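Local coordinates for isoform 2 of Dual oxidase maturation factor 1 (Homo sapiens, PDB 7D3F), which may be required for the maturation of the dual oxidase DUOX1 and its transport from the endoplasmic reticulum to the plasma membrane, at residues 99-112 with 150-162. Numbering follows the deposited sequence.
Sequences IGLQVGLGGVNITL and LPDPVLYLAEKFT. With NAG (2-acetamido-2-deoxy-beta-D-glucopyranose), chain E.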
loop_
_atom_site.group_PDB
_atom_site.type_symbol
_atom_site.label_atom_id
_atom_site.label_comp_id
_atom_site.label_asym_id
_atom_site.label_seq_id
_atom_site.Cartn_x
_atom_site.Cartn_y
_atom_site.Cartn_z
ATOM N N ILE B 99 -8.551 -20.229 -31.878
ATOM C CA ILE B 99 -7.571 -19.290 -31.351
ATOM C C ILE B 99 -8.222 -17.917 -31.311
ATOM O O ILE B 99 -8.737 -17.435 -32.329
ATOM C CB ILE B 99 -6.290 -19.279 -32.200
ATOM C CG1 ILE B 99 -5.848 -20.713 -32.491
ATOM C CG2 ILE B 99 -5.189 -18.515 -31.486
ATOM C CD1 ILE B 99 -4.615 -20.814 -33.351
ATOM N N GLY B 100 -8.209 -17.299 -30.138
ATOM C CA GLY B 100 -8.874 -16.030 -29.942
ATOM C C GLY B 100 -7.969 -15.025 -29.262
ATOM O O GLY B 100 -7.154 -15.363 -28.404
ATOM N N LEU B 101 -8.135 -13.772 -29.664
ATOM C CA LEU B 101 -7.404 -12.644 -29.112
ATOM C C LEU B 101 -8.399 -11.727 -28.418
ATOM O O LEU B 101 -9.449 -11.406 -28.988
ATOM C CB LEU B 101 -6.658 -11.891 -30.216
ATOM C CG LEU B 101 -5.460 -11.029 -29.829
ATOM C CD1 LEU B 101 -4.324 -11.899 -29.319
ATOM C CD2 LEU B 101 -5.016 -10.209 -31.027
ATOM N N GLN B 102 -8.075 -11.313 -27.193
ATOM C CA GLN B 102 -8.936 -10.447 -26.388
ATOM C C GLN B 102 -8.055 -9.336 -25.826
ATOM O O GLN B 102 -7.473 -9.479 -24.750
ATOM C CB GLN B 102 -9.625 -11.242 -25.282
ATOM C CG GLN B 102 -10.764 -12.128 -25.753
ATOM C CD GLN B 102 -11.424 -12.874 -24.609
ATOM O OE1 GLN B 102 -10.747 -13.474 -23.774
ATOM N NE2 GLN B 102 -12.750 -12.833 -24.561
ATOM N N VAL B 103 -7.944 -8.239 -26.563
ATOM C CA VAL B 103 -7.105 -7.117 -26.165
ATOM C C VAL B 103 -7.922 -6.193 -25.273
ATOM O O VAL B 103 -8.958 -5.665 -25.693
ATOM C CB VAL B 103 -6.566 -6.365 -27.390
ATOM C CG1 VAL B 103 -5.558 -5.324 -26.956
ATOM C CG2 VAL B 103 -5.950 -7.339 -28.382
ATOM N N GLY B 104 -7.455 -6.006 -24.038
ATOM C CA GLY B 104 -8.067 -5.101 -23.098
ATOM C C GLY B 104 -7.238 -3.851 -22.873
ATOM O O GLY B 104 -6.314 -3.532 -23.625
ATOM N N LEU B 105 -7.589 -3.132 -21.807
ATOM C CA LEU B 105 -6.891 -1.889 -21.500
ATOM C C LEU B 105 -5.508 -2.152 -20.921
ATOM O O LEU B 105 -4.536 -1.480 -21.289
ATOM C CB LEU B 105 -7.723 -1.043 -20.541
ATOM C CG LEU B 105 -9.148 -0.745 -21.002
ATOM C CD1 LEU B 105 -9.828 0.199 -20.031
ATOM C CD2 LEU B 105 -9.151 -0.171 -22.411
ATOM N N GLY B 106 -5.396 -3.120 -20.018
ATOM C CA GLY B 106 -4.153 -3.399 -19.335
ATOM C C GLY B 106 -3.336 -4.542 -19.886
ATOM O O GLY B 106 -2.263 -4.831 -19.347
ATOM N N GLY B 107 -3.798 -5.201 -20.941
ATOM C CA GLY B 107 -3.068 -6.323 -21.489
ATOM C C GLY B 107 -3.906 -7.057 -22.514
ATOM O O GLY B 107 -4.977 -6.595 -22.918
ATOM N N VAL B 108 -3.394 -8.214 -22.926
ATOM C CA VAL B 108 -4.035 -9.045 -23.936
ATOM C C VAL B 108 -4.186 -10.459 -23.390
ATOM O O VAL B 108 -3.250 -11.007 -22.795
ATOM C CB VAL B 108 -3.242 -9.046 -25.261
ATOM C CG1 VAL B 108 -1.787 -9.439 -25.028
ATOM C CG2 VAL B 108 -3.898 -9.963 -26.277
ATOM N N ASN B 109 -5.368 -11.040 -23.578
ATOM C CA ASN B 109 -5.650 -12.423 -23.218
ATOM C C ASN B 109 -5.720 -13.253 -24.493
ATOM O O ASN B 109 -6.527 -12.970 -25.386
ATOM C CB ASN B 109 -6.954 -12.529 -22.425
ATOM C CG ASN B 109 -6.741 -12.389 -20.927
ATOM O OD1 ASN B 109 -6.383 -11.319 -20.436
ATOM N ND2 ASN B 109 -6.967 -13.476 -20.195
ATOM N N ILE B 110 -4.875 -14.274 -24.572
ATOM C CA ILE B 110 -4.810 -15.174 -25.716
ATOM C C ILE B 110 -5.453 -16.489 -25.306
ATOM O O ILE B 110 -5.017 -17.125 -24.338
ATOM C CB ILE B 110 -3.363 -15.385 -26.186
ATOM C CG1 ILE B 110 -2.699 -14.037 -26.466
ATOM C CG2 ILE B 110 -3.330 -16.273 -27.419
ATOM C CD1 ILE B 110 -1.206 -14.126 -26.648
ATOM N N THR B 111 -6.490 -16.893 -26.031
ATOM C CA THR B 111 -7.222 -18.116 -25.744
ATOM C C THR B 111 -6.964 -19.139 -26.840
ATOM O O THR B 111 -6.989 -18.812 -28.029
ATOM C CB THR B 111 -8.725 -17.848 -25.626
ATOM O OG1 THR B 111 -9.231 -17.375 -26.880
ATOM C CG2 THR B 111 -8.999 -16.808 -24.550
ATOM N N LEU B 112 -6.709 -20.376 -26.430
ATOM C CA LEU B 112 -6.494 -21.496 -27.343
ATOM C C LEU B 112 -7.354 -22.645 -26.831
ATOM O O LEU B 112 -6.981 -23.319 -25.866
ATOM C CB LEU B 112 -5.020 -21.884 -27.411
ATOM C CG LEU B 112 -4.666 -23.112 -28.251
ATOM C CD1 LEU B 112 -4.896 -22.847 -29.729
ATOM C CD2 LEU B 112 -3.229 -23.537 -27.996
ATOM N N LEU B 150 4.826 -22.392 -23.468
ATOM C CA LEU B 150 3.442 -22.262 -23.891
ATOM C C LEU B 150 3.274 -22.756 -25.328
ATOM O O LEU B 150 4.234 -22.781 -26.102
ATOM C CB LEU B 150 2.984 -20.810 -23.766
ATOM C CG LEU B 150 2.735 -20.327 -22.339
ATOM C CD1 LEU B 150 2.148 -18.926 -22.337
ATOM C CD2 LEU B 150 1.820 -21.296 -21.610
ATOM N N PRO B 151 2.063 -23.175 -25.699
ATOM C CA PRO B 151 1.847 -23.694 -27.054
ATOM C C PRO B 151 2.148 -22.651 -28.120
ATOM O O PRO B 151 2.143 -21.443 -27.872
ATOM C CB PRO B 151 0.362 -24.086 -27.057
ATOM C CG PRO B 151 -0.237 -23.359 -25.894
ATOM C CD PRO B 151 0.849 -23.279 -24.874
ATOM N N ASP B 152 2.424 -23.147 -29.328
ATOM C CA ASP B 152 2.905 -22.282 -30.404
ATOM C C ASP B 152 1.949 -21.147 -30.756
ATOM O O ASP B 152 2.423 -20.012 -30.931
ATOM C CB ASP B 152 3.234 -23.129 -31.639
ATOM C CG ASP B 152 4.273 -24.197 -31.354
ATOM O OD1 ASP B 152 3.967 -25.392 -31.549
ATOM O OD2 ASP B 152 5.391 -23.842 -30.923
ATOM N N PRO B 153 0.634 -21.362 -30.916
ATOM C CA PRO B 153 -0.241 -20.211 -31.212
ATOM C C PRO B 153 -0.207 -19.132 -30.143
ATOM O O PRO B 153 -0.217 -17.935 -30.469
ATOM C CB PRO B 153 -1.631 -20.852 -31.327
ATOM C CG PRO B 153 -1.365 -22.267 -31.686
ATOM C CD PRO B 153 -0.118 -22.631 -30.945
ATOM N N VAL B 154 -0.157 -19.525 -28.869
ATOM C CA VAL B 154 -0.122 -18.547 -27.785
ATOM C C VAL B 154 1.166 -17.738 -27.846
ATOM O O VAL B 154 1.155 -16.508 -27.720
ATOM C CB VAL B 154 -0.286 -19.247 -26.424
ATOM C CG1 VAL B 154 -0.161 -18.241 -25.292
ATOM C CG2 VAL B 154 -1.625 -19.967 -26.359
ATOM N N LEU B 155 2.297 -18.418 -28.049
ATOM C CA LEU B 155 3.574 -17.720 -28.153
ATOM C C LEU B 155 3.600 -16.794 -29.360
ATOM O O LEU B 155 4.142 -15.686 -29.291
ATOM C CB LEU B 155 4.722 -18.726 -28.227
ATOM C CG LEU B 155 4.984 -19.558 -26.972
ATOM C CD1 LEU B 155 6.171 -20.481 -27.188
ATOM C CD2 LEU B 155 5.213 -18.654 -25.772
ATOM N N TYR B 156 3.023 -17.234 -30.479
ATOM C CA TYR B 156 2.981 -16.407 -31.681
ATOM C C TYR B 156 2.173 -15.134 -31.447
ATOM O O TYR B 156 2.633 -14.024 -31.750
ATOM C CB TYR B 156 2.403 -17.227 -32.836
ATOM C CG TYR B 156 1.955 -16.426 -34.037
ATOM C CD1 TYR B 156 0.611 -16.136 -34.238
ATOM C CD2 TYR B 156 2.870 -15.979 -34.978
ATOM C CE1 TYR B 156 0.194 -15.412 -35.337
ATOM C CE2 TYR B 156 2.462 -15.253 -36.081
ATOM C CZ TYR B 156 1.122 -14.973 -36.255
ATOM O OH TYR B 156 0.708 -14.252 -37.352
ATOM N N LEU B 157 0.970 -15.275 -30.887
ATOM C CA LEU B 157 0.143 -14.099 -30.637
ATOM C C LEU B 157 0.746 -13.198 -29.565
ATOM O O LEU B 157 0.547 -11.978 -29.604
ATOM C CB LEU B 157 -1.276 -14.520 -30.255
ATOM C CG LEU B 157 -2.161 -14.953 -31.426
ATOM C CD1 LEU B 157 -3.572 -15.257 -30.954
ATOM C CD2 LEU B 157 -2.175 -13.884 -32.508
ATOM N N ALA B 158 1.478 -13.768 -28.604
ATOM C CA ALA B 158 2.138 -12.944 -27.597
ATOM C C ALA B 158 3.314 -12.179 -28.192
ATOM O O ALA B 158 3.519 -11.001 -27.877
ATOM C CB ALA B 158 2.598 -13.812 -26.426
ATOM N N GLU B 159 4.099 -12.834 -29.051
ATOM C CA GLU B 159 5.215 -12.166 -29.708
ATOM C C GLU B 159 4.727 -11.097 -30.673
ATOM O O GLU B 159 5.450 -10.131 -30.946
ATOM C CB GLU B 159 6.079 -13.195 -30.437
ATOM C CG GLU B 159 7.490 -12.730 -30.769
ATOM C CD GLU B 159 7.621 -12.219 -32.189
ATOM O OE1 GLU B 159 7.836 -11.002 -32.369
ATOM O OE2 GLU B 159 7.506 -13.037 -33.126
ATOM N N LYS B 160 3.510 -11.253 -31.202
ATOM C CA LYS B 160 2.936 -10.209 -32.045
ATOM C C LYS B 160 2.767 -8.896 -31.289
ATOM O O LYS B 160 2.798 -7.822 -31.901
ATOM C CB LYS B 160 1.595 -10.673 -32.609
ATOM C CG LYS B 160 1.715 -11.564 -33.830
ATOM C CD LYS B 160 2.184 -10.769 -35.037
ATOM C CE LYS B 160 2.205 -11.628 -36.288
ATOM N NZ LYS B 160 2.444 -10.819 -37.516
ATOM N N PHE B 161 2.589 -8.953 -29.969
ATOM C CA PHE B 161 2.384 -7.762 -29.156
ATOM C C PHE B 161 3.626 -7.349 -28.375
ATOM O O PHE B 161 3.529 -6.494 -27.489
ATOM C CB PHE B 161 1.217 -7.974 -28.190
ATOM C CG PHE B 161 -0.131 -7.894 -28.841
ATOM C CD1 PHE B 161 -0.841 -6.706 -28.848
ATOM C CD2 PHE B 161 -0.689 -9.007 -29.444
ATOM C CE1 PHE B 161 -2.084 -6.628 -29.445
ATOM C CE2 PHE B 161 -1.930 -8.936 -30.043
ATOM C CZ PHE B 161 -2.629 -7.745 -30.045
ATOM N N THR B 162 4.783 -7.935 -28.669
ATOM C CA THR B 162 6.003 -7.530 -27.992
ATOM C C THR B 162 6.403 -6.118 -28.422
ATOM O O THR B 162 6.096 -5.691 -29.538
ATOM C CB THR B 162 7.139 -8.505 -28.289
ATOM O OG1 THR B 162 7.192 -8.772 -29.696
ATOM C CG2 THR B 162 6.935 -9.809 -27.531
HETATM C C1 NAG E . -6.802 -13.489 -18.762
HETATM C C2 NAG E . -8.126 -13.757 -18.043
HETATM C C3 NAG E . -7.906 -13.844 -16.533
HETATM C C4 NAG E . -6.807 -14.845 -16.201
HETATM C C5 NAG E . -5.544 -14.511 -16.992
HETATM C C6 NAG E . -4.428 -15.515 -16.811
HETATM C C7 NAG E . -10.297 -12.989 -18.896
HETATM C C8 NAG E . -11.178 -11.803 -19.149
HETATM N N2 NAG E . -9.102 -12.726 -18.357
HETATM O O3 NAG E . -9.121 -14.227 -15.899
HETATM O O4 NAG E . -6.531 -14.795 -14.805
HETATM O O5 NAG E . -5.845 -14.483 -18.393
HETATM O O6 NAG E . -4.810 -16.803 -17.274
HETATM O O7 NAG E . -10.651 -14.132 -19.167
#
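G100 O, 4.4 Å from L157 CD1, is held twice by T111: by its backbone N at 2.9 Å and, weakly, by its OG1 at 3.3 Å. These bonds belong to the antiparallel hairpin of strands 99-103 and 107-112. Helix 152-160 packs on one face of it through apolar side chains, nearly antiparallel to the second strand (156°). I110 buries more surface here than any other residue. With CG1 anti to the carbonyl carbon and the chain extended beyond it (chi2 168°), CD1 lies against the helix backbone at V154 O and A158 N, 3.6 Å from L157 CB. I110 CG2 lies by L157 CD1, which also meets I99 CG2 and L101 CD1, so L157 bridges both strands. At the helix start, P153 CB takes I99 CD1 (3.6 Å), and L112 CD2 lies alongside the ring of P151, the N-cap residue. F161 closes the other end: L101 CD2 comes to the ring edge, 3.5 Å from CE2, and V108 CG2 lies over one face. N109, bonded through ND2 to its N-linked NAG, points from the opposite side of the hairpin. K160 NZ forms a salt bridge with an acidic side chain of another protein's chain; helix 138-148 packs on L155 and F161, and strands 77-86 and 122-131 flank the hairpin in the antiparallel sheet, predicted to be extracellular.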